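Local atomic coordinates of extracellular matrix-binding protein ebh (Staphylococcus aureus subsp. aureus, PDB entry 4KJM), a protein that probably contributes to attachment of the bacterium to host extracellular matrix. Residues I11-G16 with N67-L72; Q21-A26 with N32-A37. One frame throughout, in Å; residues are numbered along the deposited sequence.

Overall arrangement
From the N terminus, helix 2-11 leads through a turn, within I11-G16, into helix 14-18; that turn gives contact 1 its first half. Helix 21-24 follows and gives Q21-A26 to contact 2; a few residues later helix 28-44 supplies N32-A37, so contact 2 closes a short loop. The chain then runs into helix 55-71, where N67-L72, at its C-terminal side and just beyond, closes the much longer loop of contact 1. Contact 2 is therefore nested inside contact 1. Contact 1, a surface salt bridge, ties the turn before helix 14-18 to helix 55-71; contact 2, buried aromatic packing, ties helix 21-24 to helix 28-44. They touch directly where Ala-68 packs on Tyr-34.

Contact 1 (I11-G16 with N67-L72); sequences INDKSG and NAKHAL. With NA (sodium ion), chain C; ZN (zinc ion), chain E.
Both key side chains leave their backbones with CG anti to N, Asp-13 at chi1 -165° and Lys-69 at chi1 -171°. Lys-69 then stays extended to its tip, a reach that suits a long, flexible residue reaching from helix 55-71 to the turn before helix 14-18. The two side chains cross at about a right angle, and NZ of Lys-69 meets OD2 of Asp-13 at 2.5 Å, nearly in line with the C-O bond, in a short salt bridge. The short aspartate suits the other end because its two oxygens divide their work: OD1 of Asp-13 binds a zinc ion at 1.9 Å, while OD2 takes the ammonium. Water 1, a zinc ligand, donates a weak hydrogen bond to OD2. The lysine may offset part of the carboxylate's charge. A type I turn from Ile-11 to Lys-14 presents Asp-13. O of His-70 and O of Leu-72, where the helix gives way to loop, each bind the sodium ion at 2.4 Å. Water 2, a sodium ligand, donates to O of Lys-69 at 2.8 Å. The arrangement is a surface salt bridge joining a zinc-bound carboxylate to a helix beside a sodium site of backbone carbonyls and water.

Contact 2 (Q21-A26 with N32-A37); sequences QNFLDA and NAYNQA
Phe-23 of helix 21-24 packs against Tyr-34 and Asn-35 of helix 28-44 in the all-helical fold of the FIVAR region, where a short helix lies against a long one. From CA of Phe-23 the bond to CB already points at the long helix, and CG, anti to the backbone N (chi1 174°), places the ring beside Tyr-34 and Asn-35. Along one side of the ring, CD1 of Phe-23 comes to 4.0 Å from CD2 of Tyr-34, and CE1 of Phe-23 lies 3.9 Å from that same CD2. The two rings are inclined at 62°, with centroids 6.0 Å apart, an oblique meeting of two apolar surfaces. At the tip, CZ of Phe-23 approaches the amide of Asn-35, whose ND2 sits near the ring plane at its edge.

Phenylalanine suits this buried place because it fills the interface without bringing in a polar group; Leu-18 and Leu-72 also pack on it. The larger tyrosine extends beyond its ring to a hydroxyl packed near CA of Lys-14, while Thr-17, Ala-68 and Lys-69 also touch it. Asn-35 is short enough to bring its amide to the ring edge, its plane 66° from that of the ring. Asp-25 is bound by Gln-21 and also makes a salt bridge to Arg-112. The Gln-21 bond is nearly straight, running from NE2 of Gln-21 to OD2 of Asp-25 over 2.9 Å.

Contact 1 (I11-G16 with N67-L72)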
ATOM      1  N   ILE A  11       0.711  12.730  -0.584  1.00 38.61           N
ATOM      2  CA  ILE A  11       1.234  12.957  -1.932  1.00 43.61           C
ATOM      3  C   ILE A  11       2.627  12.256  -2.118  1.00 51.19           C
ATOM      4  O   ILE A  11       2.967  11.789  -3.182  1.00 54.19           O
ATOM      5  CB  ILE A  11       1.187  14.426  -2.471  1.00 44.69           C
ATOM      6  CG1 ILE A  11       2.418  15.191  -2.190  1.00 48.04           C
ATOM      7  CG2 ILE A  11       0.009  15.218  -1.971  1.00 44.26           C
ATOM      8  CD1 ILE A  11       3.346  15.272  -3.372  1.00 55.10           C
ATOM      9  N   ASN A  12       3.410  12.207  -1.059  1.00 44.26           N
ATOM     10  CA  ASN A  12       4.770  11.684  -1.105  1.00 45.67           C
ATOM     11  C   ASN A  12       4.766  10.151  -1.256  1.00 43.37           C
ATOM     12  O   ASN A  12       5.784   9.522  -1.459  1.00 41.08           O
ATOM     13  CB  ASN A  12       5.520  12.076   0.164  1.00 52.41           C
ATOM     14  CG  ASN A  12       5.999  13.513   0.170  1.00 60.76           C
ATOM     15  OD1 ASN A  12       6.021  14.182  -0.857  1.00 66.86           O
ATOM     16  ND2 ASN A  12       6.396  13.986   1.333  1.00 55.55           N
ATOM     17  N   ASP A  13       3.591   9.565  -1.161  1.00 41.66           N
ATOM     18  CA  ASP A  13       3.468   8.136  -1.357  1.00 35.77           C
ATOM     19  C   ASP A  13       3.061   7.704  -2.766  1.00 30.70           C
ATOM     20  O   ASP A  13       2.944   6.551  -3.073  1.00 28.03           O
ATOM     21  CB  ASP A  13       2.492   7.561  -0.386  1.00 40.95           C
ATOM     22  CG  ASP A  13       2.588   6.098  -0.316  1.00 36.42           C
ATOM     23  OD1 ASP A  13       3.718   5.645  -0.387  1.00 31.86           O
ATOM     24  OD2 ASP A  13       1.566   5.449  -0.208  1.00 31.77           O
ATOM     25  N   LYS A  14       2.845   8.711  -3.568  1.00 30.89           N
ATOM     26  CA  LYS A  14       2.473   8.647  -4.935  1.00 29.53           C
ATOM     27  C   LYS A  14       3.292   7.612  -5.707  1.00 25.70           C
ATOM     28  O   LYS A  14       2.762   6.715  -6.290  1.00 22.62           O
ATOM     29  CB  LYS A  14       2.657  10.040  -5.498  1.00 33.05           C
ATOM     30  CG  LYS A  14       2.422  10.247  -6.966  1.00 39.75           C
ATOM     31  CD  LYS A  14       2.973  11.610  -7.346  1.00 44.29           C
ATOM     32  CE  LYS A  14       3.202  11.837  -8.825  1.00 43.55           C
ATOM     33  NZ  LYS A  14       2.931  13.256  -9.220  1.00 39.85           N
ATOM     34  N   SER A  15       4.596   7.748  -5.680  1.00 24.29           N
ATOM     35  CA  SER A  15       5.372   6.941  -6.588  1.00 25.11           C
ATOM     36  C   SER A  15       5.334   5.409  -6.232  1.00 23.80           C
ATOM     37  O   SER A  15       5.308   4.559  -7.144  1.00 23.94           O
ATOM     38  CB  SER A  15       6.778   7.547  -6.772  1.00 27.87           C
ATOM     39  OG  SER A  15       7.536   7.453  -5.601  1.00 33.75           O
ATOM     40  N   GLY A  16       5.341   5.052  -4.941  1.00 23.44           N
ATOM     41  CA  GLY A  16       5.271   3.673  -4.546  1.00 23.62           C
ATOM     42  C   GLY A  16       3.854   3.093  -4.856  1.00 22.95           C
ATOM     43  O   GLY A  16       3.691   1.927  -5.274  1.00 23.60           O
ATOM     44  N   ASN A  67      -9.649   8.402  -0.234  1.00 31.98           N
ATOM     45  CA  ASN A  67     -10.760   7.686  -0.832  1.00 33.23           C
ATOM     46  C   ASN A  67     -10.358   7.099  -2.166  1.00 31.88           C
ATOM     47  O   ASN A  67     -10.689   5.925  -2.457  1.00 31.35           O
ATOM     48  CB  ASN A  67     -11.957   8.649  -0.989  1.00 36.51           C
ATOM     49  CG  ASN A  67     -12.604   8.950   0.344  1.00 40.80           C
ATOM     50  OD1 ASN A  67     -12.401   8.205   1.298  1.00 43.24           O
ATOM     51  ND2 ASN A  67     -13.397   9.999   0.422  1.00 42.56           N
ATOM     52  N   ALA A  68      -9.615   7.858  -2.984  1.00 30.17           N
ATOM     53  CA  ALA A  68      -9.201   7.306  -4.296  1.00 29.07           C
ATOM     54  C   ALA A  68      -8.247   6.163  -4.110  1.00 27.95           C
ATOM     55  O   ALA A  68      -8.278   5.148  -4.845  1.00 28.55           O
ATOM     56  CB  ALA A  68      -8.595   8.350  -5.214  1.00 30.30           C
ATOM     57  N   LYS A  69      -7.319   6.326  -3.187  1.00 28.16           N
ATOM     58  CA  LYS A  69      -6.357   5.291  -2.941  1.00 27.36           C
ATOM     59  C   LYS A  69      -7.030   3.981  -2.435  1.00 28.03           C
ATOM     60  O   LYS A  69      -6.706   2.879  -2.878  1.00 26.38           O
ATOM     61  CB  LYS A  69      -5.269   5.763  -1.977  1.00 30.35           C
ATOM     62  CG  LYS A  69      -4.133   4.754  -1.901  1.00 33.64           C
ATOM     63  CD  LYS A  69      -3.101   5.175  -0.870  1.00 38.83           C
ATOM     64  CE  LYS A  69      -1.944   4.196  -0.858  1.00 43.85           C
ATOM     65  NZ  LYS A  69      -0.849   4.800  -0.043  1.00 54.27           N
ATOM     66  N   HIS A  70      -7.937   4.118  -1.479  1.00 28.50           N
ATOM     67  CA  HIS A  70      -8.619   2.973  -0.944  1.00 33.52           C
ATOM     68  C   HIS A  70      -9.498   2.259  -1.978  1.00 31.89           C
ATOM     69  O   HIS A  70      -9.597   1.023  -1.965  1.00 32.07           O
ATOM     70  CB  HIS A  70      -9.486   3.385   0.268  1.00 39.25           C
ATOM     71  CG  HIS A  70     -10.037   2.231   0.998  1.00 48.91           C
ATOM     72  ND1 HIS A  70      -9.307   1.530   1.942  1.00 56.22           N
ATOM     73  CD2 HIS A  70     -11.258   1.641   0.946  1.00 57.43           C
ATOM     74  CE1 HIS A  70     -10.061   0.564   2.440  1.00 61.59           C
ATOM     75  NE2 HIS A  70     -11.253   0.623   1.867  1.00 61.20           N
ATOM     76  N   ALA A  71     -10.010   3.009  -2.936  1.00 33.07           N
ATOM     77  CA  ALA A  71     -10.866   2.476  -4.015  1.00 31.81           C
ATOM     78  C   ALA A  71     -10.066   1.655  -5.047  1.00 29.33           C
ATOM     79  O   ALA A  71     -10.633   0.803  -5.700  1.00 28.95           O
ATOM     80  CB  ALA A  71     -11.685   3.593  -4.680  1.00 32.10           C
ATOM     81  N   LEU A  72      -8.746   1.805  -5.123  1.00 26.99           N
ATOM     82  CA  LEU A  72      -7.969   1.006  -6.090  1.00 26.23           C
ATOM     83  C   LEU A  72      -8.190  -0.459  -5.844  1.00 28.24           C
ATOM     84  O   LEU A  72      -8.216  -0.925  -4.683  1.00 27.41           O
ATOM     85  CB  LEU A  72      -6.476   1.337  -5.961  1.00 25.17           C
ATOM     86  CG  LEU A  72      -6.105   2.781  -6.241  1.00 24.66           C
ATOM     87  CD1 LEU A  72      -4.660   2.979  -5.909  1.00 25.47           C
ATOM     88  CD2 LEU A  72      -6.276   3.062  -7.711  1.00 25.72           C
TER
HETATM   89 NA    NA C 201      -8.365  -1.012  -2.335  1.00 35.19          NA
HETATM   90 ZN    ZN E 203       4.305   3.875   0.028  0.50 27.17          ZN
HETATM   91  O   HOH W   1       2.918   2.916  -0.587  0.40 23.95           O
HETATM   92  O   HOH W   2      -6.435   0.232  -2.115  1.00 28.14           O
HETATM   93  O   HOH W   3      -7.379  -3.116  -2.926  1.00 41.17           O
HETATM   94  O   HOH W   4     -10.495  -2.276  -2.421  1.00 39.68           O
HETATM   95  O   HOH W   5       6.682   3.934   0.239  0.50 17.38           O

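Contact 2 (Q21-A26 with N32-A37)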
ATOM      1  N   GLN A  21       0.994  -3.268  -7.785  1.00 22.51           N
ATOM      2  CA  GLN A  21       0.072  -4.057  -8.601  1.00 23.37           C
ATOM      3  C   GLN A  21      -1.356  -3.602  -8.325  1.00 24.42           C
ATOM      4  O   GLN A  21      -2.229  -3.597  -9.206  1.00 25.02           O
ATOM      5  CB  GLN A  21       0.265  -5.549  -8.253  1.00 23.79           C
ATOM      6  CG  GLN A  21      -0.606  -6.555  -9.009  1.00 24.75           C
ATOM      7  CD  GLN A  21      -2.023  -6.604  -8.490  1.00 25.32           C
ATOM      8  OE1 GLN A  21      -2.268  -6.525  -7.283  1.00 24.46           O
ATOM      9  NE2 GLN A  21      -2.955  -6.853  -9.382  1.00 26.37           N
ATOM     10  N   ASN A  22      -1.617  -3.197  -7.085  1.00 24.73           N
ATOM     11  CA  ASN A  22      -2.967  -2.794  -6.731  1.00 23.48           C
ATOM     12  C   ASN A  22      -3.426  -1.568  -7.485  1.00 23.67           C
ATOM     13  O   ASN A  22      -4.606  -1.421  -7.807  1.00 24.75           O
ATOM     14  CB  ASN A  22      -3.060  -2.580  -5.202  1.00 26.21           C
ATOM     15  CG  ASN A  22      -4.478  -2.265  -4.753  1.00 29.08           C
ATOM     16  OD1 ASN A  22      -5.411  -3.067  -4.970  1.00 28.57           O
ATOM     17  ND2 ASN A  22      -4.631  -1.156  -4.006  1.00 30.69           N
ATOM     18  N   PHE A  23      -2.498  -0.694  -7.815  1.00 22.99           N
ATOM     19  CA  PHE A  23      -2.797   0.451  -8.730  1.00 22.04           C
ATOM     20  C   PHE A  23      -2.820   0.029 -10.192  1.00 22.33           C
ATOM     21  O   PHE A  23      -3.763   0.324 -10.934  1.00 23.90           O
ATOM     22  CB  PHE A  23      -1.783   1.546  -8.541  1.00 22.69           C
ATOM     23  CG  PHE A  23      -1.953   2.658  -9.531  1.00 22.86           C
ATOM     24  CD1 PHE A  23      -2.878   3.660  -9.318  1.00 22.80           C
ATOM     25  CD2 PHE A  23      -1.199   2.669 -10.684  1.00 23.01           C
ATOM     26  CE1 PHE A  23      -3.018   4.659 -10.267  1.00 23.51           C
ATOM     27  CE2 PHE A  23      -1.377   3.628 -11.657  1.00 24.94           C
ATOM     28  CZ  PHE A  23      -2.283   4.636 -11.430  1.00 24.42           C
ATOM     29  N   LEU A  24      -1.747  -0.638 -10.602  1.00 22.88           N
ATOM     30  CA  LEU A  24      -1.501  -0.926 -12.015  1.00 23.86           C
ATOM     31  C   LEU A  24      -2.662  -1.734 -12.627  1.00 25.45           C
ATOM     32  O   LEU A  24      -3.034  -1.480 -13.729  1.00 24.96           O
ATOM     33  CB  LEU A  24      -0.143  -1.616 -12.222  1.00 24.81           C
ATOM     34  CG  LEU A  24       1.178  -0.841 -11.929  1.00 24.04           C
ATOM     35  CD1 LEU A  24       2.379  -1.786 -11.902  1.00 25.03           C
ATOM     36  CD2 LEU A  24       1.326   0.195 -12.966  1.00 26.59           C
ATOM     37  N   ASP A  25      -3.237  -2.665 -11.843  1.00 24.52           N
ATOM     38  CA  ASP A  25      -4.314  -3.513 -12.270  1.00 26.99           C
ATOM     39  C   ASP A  25      -5.710  -3.012 -11.813  1.00 27.80           C
ATOM     40  O   ASP A  25      -6.703  -3.718 -12.011  1.00 28.10           O
ATOM     41  CB  ASP A  25      -4.084  -4.992 -11.841  1.00 26.65           C
ATOM     42  CG  ASP A  25      -3.087  -5.729 -12.735  1.00 28.47           C
ATOM     43  OD1 ASP A  25      -2.813  -5.261 -13.874  1.00 28.67           O
ATOM     44  OD2 ASP A  25      -2.509  -6.740 -12.262  1.00 26.47           O
ATOM     45  N   ALA A  26      -5.778  -1.838 -11.160  1.00 26.37           N
ATOM     46  CA  ALA A  26      -7.062  -1.264 -10.831  1.00 26.87           C
ATOM     47  C   ALA A  26      -7.787  -0.890 -12.122  1.00 28.46           C
ATOM     48  O   ALA A  26      -7.157  -0.670 -13.132  1.00 29.04           O
ATOM     49  CB  ALA A  26      -6.884  -0.046  -9.946  1.00 27.05           C
ATOM     50  N   ASN A  32      -7.428   6.676 -12.786  1.00 33.46           N
ATOM     51  CA  ASN A  32      -7.565   8.087 -13.110  1.00 36.31           C
ATOM     52  C   ASN A  32      -7.974   8.931 -11.911  1.00 34.42           C
ATOM     53  O   ASN A  32      -7.432  10.010 -11.677  1.00 33.46           O
ATOM     54  CB  ASN A  32      -8.576   8.317 -14.258  1.00 41.27           C
ATOM     55  CG  ASN A  32      -8.109   7.738 -15.556  1.00 43.43           C
ATOM     56  OD1 ASN A  32      -6.949   7.390 -15.723  1.00 44.76           O
ATOM     57  ND2 ASN A  32      -9.034   7.584 -16.474  1.00 47.25           N
ATOM     58  N   ALA A  33      -8.909   8.426 -11.137  1.00 34.60           N
ATOM     59  CA  ALA A  33      -9.371   9.134  -9.911  1.00 34.18           C
ATOM     60  C   ALA A  33      -8.205   9.342  -8.897  1.00 30.43           C
ATOM     61  O   ALA A  33      -8.098  10.396  -8.286  1.00 29.77           O
ATOM     62  CB  ALA A  33     -10.522   8.361  -9.267  1.00 34.37           C
ATOM     63  N   TYR A  34      -7.334   8.351  -8.745  1.00 27.54           N
ATOM     64  CA  TYR A  34      -6.178   8.491  -7.835  1.00 24.88           C
ATOM     65  C   TYR A  34      -5.211   9.537  -8.409  1.00 24.54           C
ATOM     66  O   TYR A  34      -4.772  10.465  -7.681  1.00 23.66           O
ATOM     67  CB  TYR A  34      -5.487   7.149  -7.594  1.00 23.98           C
ATOM     68  CG  TYR A  34      -4.247   7.289  -6.765  1.00 23.73           C
ATOM     69  CD1 TYR A  34      -4.346   7.541  -5.383  1.00 24.22           C
ATOM     70  CD2 TYR A  34      -2.988   7.167  -7.315  1.00 24.08           C
ATOM     71  CE1 TYR A  34      -3.201   7.660  -4.593  1.00 24.54           C
ATOM     72  CE2 TYR A  34      -1.837   7.371  -6.548  1.00 22.88           C
ATOM     73  CZ  TYR A  34      -1.947   7.525  -5.183  1.00 23.20           C
ATOM     74  OH  TYR A  34      -0.802   7.755  -4.416  1.00 24.08           O
ATOM     75  N   ASN A  35      -4.880   9.418  -9.685  1.00 31.30           N
ATOM     76  CA  ASN A  35      -4.002  10.415 -10.297  1.00 32.91           C
ATOM     77  C   ASN A  35      -4.538  11.824 -10.191  1.00 33.39           C
ATOM     78  O   ASN A  35      -3.813  12.739  -9.863  1.00 33.68           O
ATOM     79  CB  ASN A  35      -3.795  10.129 -11.796  1.00 37.18           C
ATOM     80  CG  ASN A  35      -2.920   8.908 -12.042  1.00 38.58           C
ATOM     81  OD1 ASN A  35      -1.935   8.732 -11.376  1.00 41.14           O
ATOM     82  ND2 ASN A  35      -3.264   8.115 -13.043  1.00 41.36           N
ATOM     83  N   GLN A  36      -5.807  12.006 -10.468  1.00 34.12           N
ATOM     84  CA  GLN A  36      -6.408  13.352 -10.406  1.00 36.36           C
ATOM     85  C   GLN A  36      -6.395  13.926  -8.978  1.00 33.54           C
ATOM     86  O   GLN A  36      -6.072  15.093  -8.772  1.00 33.10           O
ATOM     87  CB  GLN A  36      -7.825  13.249 -10.975  1.00 39.68           C
ATOM     88  CG  GLN A  36      -7.745  12.971 -12.464  1.00 44.48           C
ATOM     89  CD  GLN A  36      -9.068  12.565 -13.112  1.00 49.89           C
ATOM     90  OE1 GLN A  36      -9.101  11.907 -14.172  1.00 53.11           O
ATOM     91  NE2 GLN A  36     -10.161  12.981 -12.504  1.00 52.57           N
ATOM     92  N   ALA A  37      -6.662  13.066  -7.974  1.00 32.38           N
ATOM     93  CA  ALA A  37      -6.641  13.490  -6.545  1.00 31.57           C
ATOM     94  C   ALA A  37      -5.225  13.904  -6.119  1.00 31.29           C
ATOM     95  O   ALA A  37      -5.047  14.908  -5.396  1.00 30.49           O
ATOM     96  CB  ALA A  37      -7.133  12.356  -5.617  1.00 31.75           C
TER